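Local coordinates for protein putative enoyl-CoA hydratase/isomerase (Bordetella parapertussis, PDB 3ISA) that probably acts on acyl-CoA thioesters as a member of the crotonase-like enoyl-CoA hydratase/isomerase family, its exact substrate and reaction being unknown, at residues L53-S64 and S99-F110. Residues are numbered along the deposited sequence; the frame is centred on the assembly and turned at random.
Sequences LLVFAGAGRNFS and SLTLALAHGRNF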
loop_
_atom_site.group_PDB
_atom_site.type_symbol
_atom_site.label_atom_id
_atom_site.label_comp_id
_atom_site.label_asym_id
_atom_site.label_seq_id
_atom_site.Cartn_x
_atom_site.Cartn_y
_atom_site.Cartn_z
ATOM N N LEU D 53 6.966 -28.378 12.642
ATOM C CA LEU D 53 8.240 -28.132 11.973
ATOM C C LEU D 53 8.355 -28.908 10.657
ATOM O O LEU D 53 8.137 -30.134 10.617
ATOM C CB LEU D 53 9.405 -28.534 12.888
ATOM C CG LEU D 53 10.800 -28.479 12.255
ATOM C CD1 LEU D 53 11.258 -27.022 12.033
ATOM C CD2 LEU D 53 11.822 -29.228 13.117
ATOM N N LEU D 54 8.689 -28.199 9.587
ATOM C CA LEU D 54 9.072 -28.835 8.324
ATOM C C LEU D 54 10.567 -28.728 8.156
ATOM O O LEU D 54 11.137 -27.618 8.190
ATOM C CB LEU D 54 8.394 -28.150 7.126
ATOM C CG LEU D 54 6.897 -27.871 7.259
ATOM C CD1 LEU D 54 6.318 -27.275 5.961
ATOM C CD2 LEU D 54 6.138 -29.126 7.689
ATOM N N VAL D 55 11.203 -29.879 7.962
ATOM C CA VAL D 55 12.644 -29.938 7.712
ATOM C C VAL D 55 12.913 -30.283 6.236
ATOM O O VAL D 55 12.307 -31.211 5.674
ATOM C CB VAL D 55 13.353 -30.969 8.642
ATOM C CG1 VAL D 55 14.856 -31.043 8.337
ATOM C CG2 VAL D 55 13.096 -30.641 10.111
ATOM N N PHE D 56 13.797 -29.512 5.600
ATOM C CA PHE D 56 14.213 -29.773 4.224
ATOM C C PHE D 56 15.697 -30.136 4.115
ATOM O O PHE D 56 16.568 -29.397 4.576
ATOM C CB PHE D 56 13.908 -28.568 3.336
ATOM C CG PHE D 56 12.436 -28.272 3.221
ATOM C CD1 PHE D 56 11.695 -28.819 2.170
ATOM C CD2 PHE D 56 11.792 -27.461 4.162
ATOM C CE1 PHE D 56 10.342 -28.566 2.056
ATOM C CE2 PHE D 56 10.412 -27.192 4.055
ATOM C CZ PHE D 56 9.696 -27.751 2.993
ATOM N N ALA D 57 15.970 -31.267 3.471
ATOM C CA ALA D 57 17.344 -31.747 3.318
ATOM C C ALA D 57 17.496 -32.427 1.968
ATOM O O ALA D 57 16.510 -32.707 1.302
ATOM C CB ALA D 57 17.706 -32.701 4.453
ATOM N N GLY D 58 18.735 -32.671 1.555
ATOM C CA GLY D 58 18.986 -33.367 0.309
ATOM C C GLY D 58 19.810 -34.619 0.528
ATOM O O GLY D 58 20.768 -34.592 1.295
ATOM N N ALA D 59 19.413 -35.714 -0.123
ATOM C CA ALA D 59 20.202 -36.961 -0.164
ATOM C C ALA D 59 21.444 -36.791 -1.044
ATOM O O ALA D 59 21.446 -35.984 -1.962
ATOM C CB ALA D 59 19.350 -38.112 -0.706
ATOM N N GLY D 60 22.484 -37.585 -0.803
ATOM C CA GLY D 60 23.665 -37.512 -1.665
ATOM C C GLY D 60 24.574 -36.336 -1.333
ATOM O O GLY D 60 24.734 -35.989 -0.165
ATOM N N ARG D 61 25.132 -35.710 -2.374
ATOM C CA ARG D 61 26.216 -34.725 -2.254
ATOM C C ARG D 61 25.767 -33.275 -2.024
ATOM O O ARG D 61 26.580 -32.411 -1.660
ATOM C CB ARG D 61 27.104 -34.790 -3.508
ATOM C CG ARG D 61 27.871 -36.103 -3.686
ATOM C CD ARG D 61 28.529 -36.204 -5.069
ATOM N NE ARG D 61 27.970 -37.278 -5.894
ATOM C CZ ARG D 61 27.204 -37.099 -6.968
ATOM N NH1 ARG D 61 26.884 -35.875 -7.376
ATOM N NH2 ARG D 61 26.754 -38.152 -7.643
ATOM N N ASN D 62 24.488 -32.988 -2.265
ATOM C CA ASN D 62 24.000 -31.604 -2.102
ATOM C C ASN D 62 22.559 -31.490 -1.594
ATOM O O ASN D 62 21.893 -32.509 -1.347
ATOM C CB ASN D 62 24.187 -30.782 -3.400
ATOM C CG ASN D 62 23.101 -31.048 -4.448
ATOM O OD1 ASN D 62 22.409 -32.066 -4.408
ATOM N ND2 ASN D 62 22.957 -30.119 -5.402
ATOM N N PHE D 63 22.103 -30.247 -1.453
ATOM C CA PHE D 63 20.708 -29.925 -1.125
ATOM C C PHE D 63 19.858 -29.964 -2.415
ATOM O O PHE D 63 18.969 -30.816 -2.541
ATOM C CB PHE D 63 20.654 -28.560 -0.401
ATOM C CG PHE D 63 19.265 -28.096 -0.038
ATOM C CD1 PHE D 63 18.646 -28.545 1.125
ATOM C CD2 PHE D 63 18.580 -27.191 -0.861
ATOM C CE1 PHE D 63 17.354 -28.108 1.463
ATOM C CE2 PHE D 63 17.302 -26.761 -0.542
ATOM C CZ PHE D 63 16.683 -27.217 0.611
ATOM N N SER D 64 20.144 -29.064 -3.360
ATOM C CA SER D 64 19.522 -29.070 -4.700
ATOM C C SER D 64 20.243 -28.172 -5.714
ATOM O O SER D 64 20.610 -27.023 -5.413
ATOM C CB SER D 64 18.038 -28.639 -4.630
ATOM O OG SER D 64 17.478 -28.540 -5.929
ATOM N N SER D 99 3.914 -23.544 9.684
ATOM C CA SER D 99 4.938 -24.344 10.376
ATOM C C SER D 99 6.227 -23.543 10.460
ATOM O O SER D 99 6.519 -22.746 9.572
ATOM C CB SER D 99 5.256 -25.619 9.605
ATOM O OG SER D 99 4.098 -26.391 9.319
ATOM N N LEU D 100 7.020 -23.771 11.505
ATOM C CA LEU D 100 8.429 -23.363 11.463
ATOM C C LEU D 100 9.088 -24.200 10.354
ATOM O O LEU D 100 8.717 -25.363 10.138
ATOM C CB LEU D 100 9.126 -23.633 12.794
ATOM C CG LEU D 100 10.622 -23.281 12.889
ATOM C CD1 LEU D 100 10.836 -21.766 12.571
ATOM C CD2 LEU D 100 11.175 -23.635 14.251
ATOM N N THR D 101 10.043 -23.613 9.639
ATOM C CA THR D 101 10.738 -24.339 8.566
ATOM C C THR D 101 12.243 -24.271 8.780
ATOM O O THR D 101 12.775 -23.223 9.177
ATOM C CB THR D 101 10.368 -23.770 7.191
ATOM O OG1 THR D 101 10.658 -22.361 7.175
ATOM C CG2 THR D 101 8.845 -23.995 6.927
ATOM N N LEU D 102 12.909 -25.397 8.522
ATOM C CA LEU D 102 14.342 -25.547 8.712
ATOM C C LEU D 102 14.958 -26.184 7.470
ATOM O O LEU D 102 14.508 -27.237 7.001
ATOM C CB LEU D 102 14.631 -26.406 9.964
ATOM C CG LEU D 102 16.053 -26.967 10.203
ATOM C CD1 LEU D 102 17.031 -25.847 10.428
ATOM C CD2 LEU D 102 16.090 -27.903 11.402
ATOM N N ALA D 103 16.009 -25.572 6.949
ATOM C CA ALA D 103 16.700 -26.145 5.807
ATOM C C ALA D 103 18.152 -26.423 6.180
ATOM O O ALA D 103 18.763 -25.657 6.920
ATOM C CB ALA D 103 16.619 -25.234 4.617
ATOM N N LEU D 104 18.683 -27.514 5.648
ATOM C CA LEU D 104 20.024 -27.966 5.966
ATOM C C LEU D 104 20.731 -28.275 4.656
ATOM O O LEU D 104 20.397 -29.256 3.979
ATOM C CB LEU D 104 19.959 -29.215 6.853
ATOM C CG LEU D 104 19.284 -29.082 8.223
ATOM C CD1 LEU D 104 18.917 -30.469 8.764
ATOM C CD2 LEU D 104 20.137 -28.307 9.214
ATOM N N ALA D 105 21.661 -27.398 4.272
ATOM C CA ALA D 105 22.307 -27.480 2.960
ATOM C C ALA D 105 23.735 -27.977 3.079
ATOM O O ALA D 105 24.409 -27.718 4.077
ATOM C CB ALA D 105 22.319 -26.137 2.272
ATOM N N HIS D 106 24.174 -28.682 2.044
ATOM C CA HIS D 106 25.549 -29.114 1.917
ATOM C C HIS D 106 25.866 -29.139 0.437
ATOM O O HIS D 106 24.954 -29.019 -0.383
ATOM C CB HIS D 106 25.793 -30.469 2.622
ATOM C CG HIS D 106 25.069 -31.636 2.013
ATOM N ND1 HIS D 106 23.698 -31.764 2.037
ATOM C CD2 HIS D 106 25.539 -32.752 1.406
ATOM C CE1 HIS D 106 23.352 -32.892 1.442
ATOM N NE2 HIS D 106 24.450 -33.509 1.047
ATOM N N GLY D 107 27.151 -29.229 0.088
ATOM C CA GLY D 107 27.555 -29.325 -1.308
ATOM C C GLY D 107 27.242 -28.070 -2.117
ATOM O O GLY D 107 27.000 -26.988 -1.548
ATOM N N ARG D 108 27.226 -28.241 -3.436
ATOM C CA ARG D 108 27.028 -27.145 -4.381
ATOM C C ARG D 108 25.555 -27.013 -4.774
ATOM O O ARG D 108 24.964 -27.940 -5.342
ATOM C CB ARG D 108 27.892 -27.362 -5.625
ATOM C CG ARG D 108 29.401 -27.423 -5.336
ATOM C CD ARG D 108 30.196 -27.876 -6.561
ATOM N NE ARG D 108 29.995 -26.982 -7.700
ATOM C CZ ARG D 108 30.688 -27.027 -8.835
ATOM N NH1 ARG D 108 31.651 -27.924 -9.006
ATOM N NH2 ARG D 108 30.416 -26.162 -9.803
ATOM N N ASN D 109 24.980 -25.860 -4.477
ATOM C CA ASN D 109 23.553 -25.631 -4.667
ATOM C C ASN D 109 23.278 -24.474 -5.606
ATOM O O ASN D 109 23.999 -23.472 -5.592
ATOM C CB ASN D 109 22.915 -25.428 -3.307
ATOM C CG ASN D 109 23.275 -26.567 -2.336
ATOM O OD1 ASN D 109 22.818 -27.705 -2.506
ATOM N ND2 ASN D 109 24.136 -26.277 -1.362
ATOM N N PHE D 110 22.229 -24.616 -6.414
ATOM C CA PHE D 110 21.996 -23.722 -7.545
ATOM C C PHE D 110 20.537 -23.318 -7.680
ATOM O O PHE D 110 19.639 -24.137 -7.440
ATOM C CB PHE D 110 22.417 -24.385 -8.864
ATOM C CG PHE D 110 23.882 -24.705 -8.948
ATOM C CD1 PHE D 110 24.784 -23.741 -9.386
ATOM C CD2 PHE D 110 24.353 -25.973 -8.609
ATOM C CE1 PHE D 110 26.141 -24.022 -9.469
ATOM C CE2 PHE D 110 25.715 -26.269 -8.689
ATOM C CZ PHE D 110 26.609 -25.284 -9.126
HETATM O O HOH W 1 20.866 -31.740 3.062
#
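Strands 53-58 and 100-105 pair in parallel as neighbours in the central sheet, and the loops that leave them stay joined beyond the C-terminal ends of these strands. Four backbone bonds set the register: Leu54 N to Leu100 O, Leu102 N to Leu54 O, Phe56 N to Leu102 O and Leu104 N to Phe56 O. Leu53 and Leu100 lie side by side on the face covered by helix 186-197. Leu53 CG stands anti to the backbone N (chi1 173°), which brings CD1 to 3.9 Å from Leu100 CG and 4.0 Å from Leu102 CB. On the other face Leu54 CG rests on Ser99 CB at 3.6 Å. Helix 77-95 lies in the connection, as in the repeated beta-alpha-beta units of the crotonase fold. In crotonases the chain just beyond each of these segments typically supplies one backbone NH of the oxyanion hole for the thioester carbonyl. Past the strands a water bridges Gly58 N and Leu104 O. The His106 ring sits against the chain at 58-62, with Gly58 O and Gly60 O at its edge. Its NE2 donates to Gly60 O at 2.8 Å, nearly straight (172°) and in the ring plane, while Asn62 CA lies over one ring face. Asn109 grips the backbone that follows: OD1 accepts from Phe63 N at 2.8 Å and Ser64 N at 3.1 Å, and ND2 turns back to His106 O. Asn62 slides past it the opposite way, the amide planes 15° apart, and gives ND2 to Arg108 O at 3.0 Å; Arg28 O is a second acceptor. Phe110 N to Ser64 O continues the link.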